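Local coordinates for protein 4-alpha-glucanotransferase (Corynebacterium glutamicum, PDB 5B68) that belongs to the 4-alpha-glucanotransferase (amylomaltase, disproportionating enzyme) family and is built around a parallel TIM-type barrel, at residues Ser530-Glu535 against Glu547-Leu552. Residues are numbered along the deposited sequence; the frame is centred on the assembly and turned at random.
Sequences SILWFE and EEYRPL
Ser530 and Tyr549 are the residues whose CA atoms come nearest, 7.5 Å apart, and the gap is spanned by a side chain and by water rather than by backbone hydrogen bonds. Ser530 lies next to last in strand 528-531 of the parallel TIM-type barrel; beyond Ile531 the chain makes a 3-10 turn, Phe534 N bonding to Ile531 O and Glu535 N to Leu532 O. The extended residues Tyr549 and Arg550 lie in the loop that leads into strand 553-556, the neighbour of 528-531 in the barrel.

Tyr549 bridges the gap. With CG anti to the carbonyl carbon (chi1 -84°), its ring reaches across to the strand end and the residue after the turn, meeting Ser530 CB at CD2 (4.0 Å) and Glu535 CG at CE2 (3.7 Å), both obliquely. Within the two segments the phenol oxygen meets carbon: OH lies 3.5 Å from Leu532 CD1 and also touches Glu535 CB.

The Glu535 chain bends at chi2 (-51°), which folds its carboxylate back to the strand end: OE1 accepts from Ile531 N at 3.1 Å, on its anti side and 24° out of the carboxylate plane. OE2 is salt-bridged to Arg544; two bonds, one on each oxygen, should restrict the group's rotation.

Polar contact between the segments runs through two waters on Ser530 OG. One accepts from Arg550 N; the other, 2.9 Å from Ser530 OG, donates to Arg550 O at 2.7 Å.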
# COMPACT_ATOMS: atom_id res chain seq x y z
N SER A 530 -13.09 1.12 9.48
CA SER A 530 -13.66 0.77 10.78
C SER A 530 -13.63 -0.73 10.95
O SER A 530 -14.05 -1.49 10.04
CB SER A 530 -15.08 1.20 10.77
OG SER A 530 -15.28 2.58 10.74
N ILE A 531 -13.09 -1.20 12.06
CA ILE A 531 -12.91 -2.64 12.32
C ILE A 531 -13.70 -2.94 13.60
O ILE A 531 -13.44 -2.35 14.67
CB ILE A 531 -11.41 -2.99 12.46
CG1 ILE A 531 -10.67 -2.65 11.16
CG2 ILE A 531 -11.18 -4.48 12.71
CD1 ILE A 531 -9.16 -2.89 11.27
N LEU A 532 -14.69 -3.81 13.47
CA LEU A 532 -15.70 -3.96 14.53
C LEU A 532 -15.01 -4.14 15.91
O LEU A 532 -15.32 -3.44 16.84
CB LEU A 532 -16.54 -5.22 14.25
CG LEU A 532 -17.36 -5.71 15.47
CD1 LEU A 532 -18.61 -4.89 15.49
CD2 LEU A 532 -17.68 -7.17 15.46
N TRP A 533 -14.04 -5.03 16.00
CA TRP A 533 -13.46 -5.38 17.33
C TRP A 533 -12.76 -4.19 18.01
O TRP A 533 -12.64 -4.17 19.22
CB TRP A 533 -12.49 -6.53 17.23
CG TRP A 533 -12.99 -7.79 16.73
CD1 TRP A 533 -12.54 -8.46 15.63
CD2 TRP A 533 -14.06 -8.58 17.26
NE1 TRP A 533 -13.23 -9.62 15.46
CE2 TRP A 533 -14.18 -9.72 16.44
CE3 TRP A 533 -14.91 -8.44 18.37
CZ2 TRP A 533 -15.12 -10.73 16.69
CZ3 TRP A 533 -15.87 -9.42 18.60
CH2 TRP A 533 -15.97 -10.54 17.76
N PHE A 534 -12.32 -3.20 17.22
CA PHE A 534 -11.66 -2.00 17.77
C PHE A 534 -12.53 -0.81 17.98
O PHE A 534 -12.07 0.20 18.51
CB PHE A 534 -10.49 -1.58 16.86
CG PHE A 534 -9.53 -2.68 16.55
CD1 PHE A 534 -9.17 -3.62 17.50
CD2 PHE A 534 -8.91 -2.74 15.30
CE1 PHE A 534 -8.26 -4.63 17.21
CE2 PHE A 534 -7.98 -3.76 15.00
CZ PHE A 534 -7.64 -4.69 15.96
N GLU A 535 -13.81 -0.84 17.60
CA GLU A 535 -14.57 0.39 17.54
C GLU A 535 -15.27 0.71 18.85
O GLU A 535 -15.95 -0.17 19.41
CB GLU A 535 -15.66 0.29 16.47
CG GLU A 535 -15.20 0.29 15.01
CD GLU A 535 -14.25 1.45 14.66
OE1 GLU A 535 -13.20 1.19 14.00
OE2 GLU A 535 -14.60 2.57 15.06
N GLU A 547 -25.57 2.84 14.31
CA GLU A 547 -25.80 4.11 13.68
C GLU A 547 -24.61 5.09 13.80
O GLU A 547 -24.57 6.07 13.11
CB GLU A 547 -27.05 4.78 14.22
CG GLU A 547 -27.03 5.15 15.71
CD GLU A 547 -27.48 4.04 16.63
OE1 GLU A 547 -27.85 4.40 17.79
OE2 GLU A 547 -27.40 2.84 16.27
N GLU A 548 -23.64 4.77 14.60
CA GLU A 548 -22.46 5.65 14.77
C GLU A 548 -21.29 5.28 13.86
O GLU A 548 -20.25 5.90 14.00
CB GLU A 548 -21.96 5.58 16.23
CG GLU A 548 -22.94 6.20 17.23
CD GLU A 548 -22.63 5.90 18.69
OE1 GLU A 548 -21.88 4.98 19.05
OE2 GLU A 548 -23.25 6.61 19.51
N TYR A 549 -21.44 4.25 13.03
CA TYR A 549 -20.40 3.87 12.10
C TYR A 549 -20.38 4.97 11.02
O TYR A 549 -21.44 5.44 10.52
CB TYR A 549 -20.56 2.41 11.56
CG TYR A 549 -20.00 1.33 12.43
CD1 TYR A 549 -20.62 0.97 13.63
CD2 TYR A 549 -18.80 0.74 12.14
CE1 TYR A 549 -20.07 0.03 14.42
CE2 TYR A 549 -18.26 -0.23 12.92
CZ TYR A 549 -18.89 -0.57 14.09
OH TYR A 549 -18.32 -1.50 14.91
N ARG A 550 -19.15 5.44 10.73
CA ARG A 550 -18.90 6.49 9.74
C ARG A 550 -19.37 6.02 8.37
O ARG A 550 -19.03 4.91 7.93
CB ARG A 550 -17.38 6.70 9.58
CG ARG A 550 -16.73 7.79 10.36
CD ARG A 550 -15.29 7.97 9.81
NE ARG A 550 -15.31 8.78 8.57
CZ ARG A 550 -14.29 8.90 7.70
NH1 ARG A 550 -13.13 8.24 7.88
NH2 ARG A 550 -14.44 9.68 6.64
N PRO A 551 -20.07 6.86 7.65
CA PRO A 551 -20.46 6.50 6.32
C PRO A 551 -19.30 6.42 5.31
O PRO A 551 -19.30 5.52 4.48
CB PRO A 551 -21.40 7.62 5.90
CG PRO A 551 -21.92 8.11 7.20
CD PRO A 551 -20.75 8.08 8.10
N LEU A 552 -18.37 7.35 5.36
CA LEU A 552 -17.32 7.36 4.33
C LEU A 552 -16.20 6.46 4.83
O LEU A 552 -15.16 6.92 5.27
CB LEU A 552 -16.84 8.77 4.00
CG LEU A 552 -15.94 8.89 2.78
CD1 LEU A 552 -16.67 8.54 1.50
CD2 LEU A 552 -15.31 10.31 2.78
O HOH W 1 -16.93 4.23 12.30
O HOH W 2 -17.80 2.97 9.42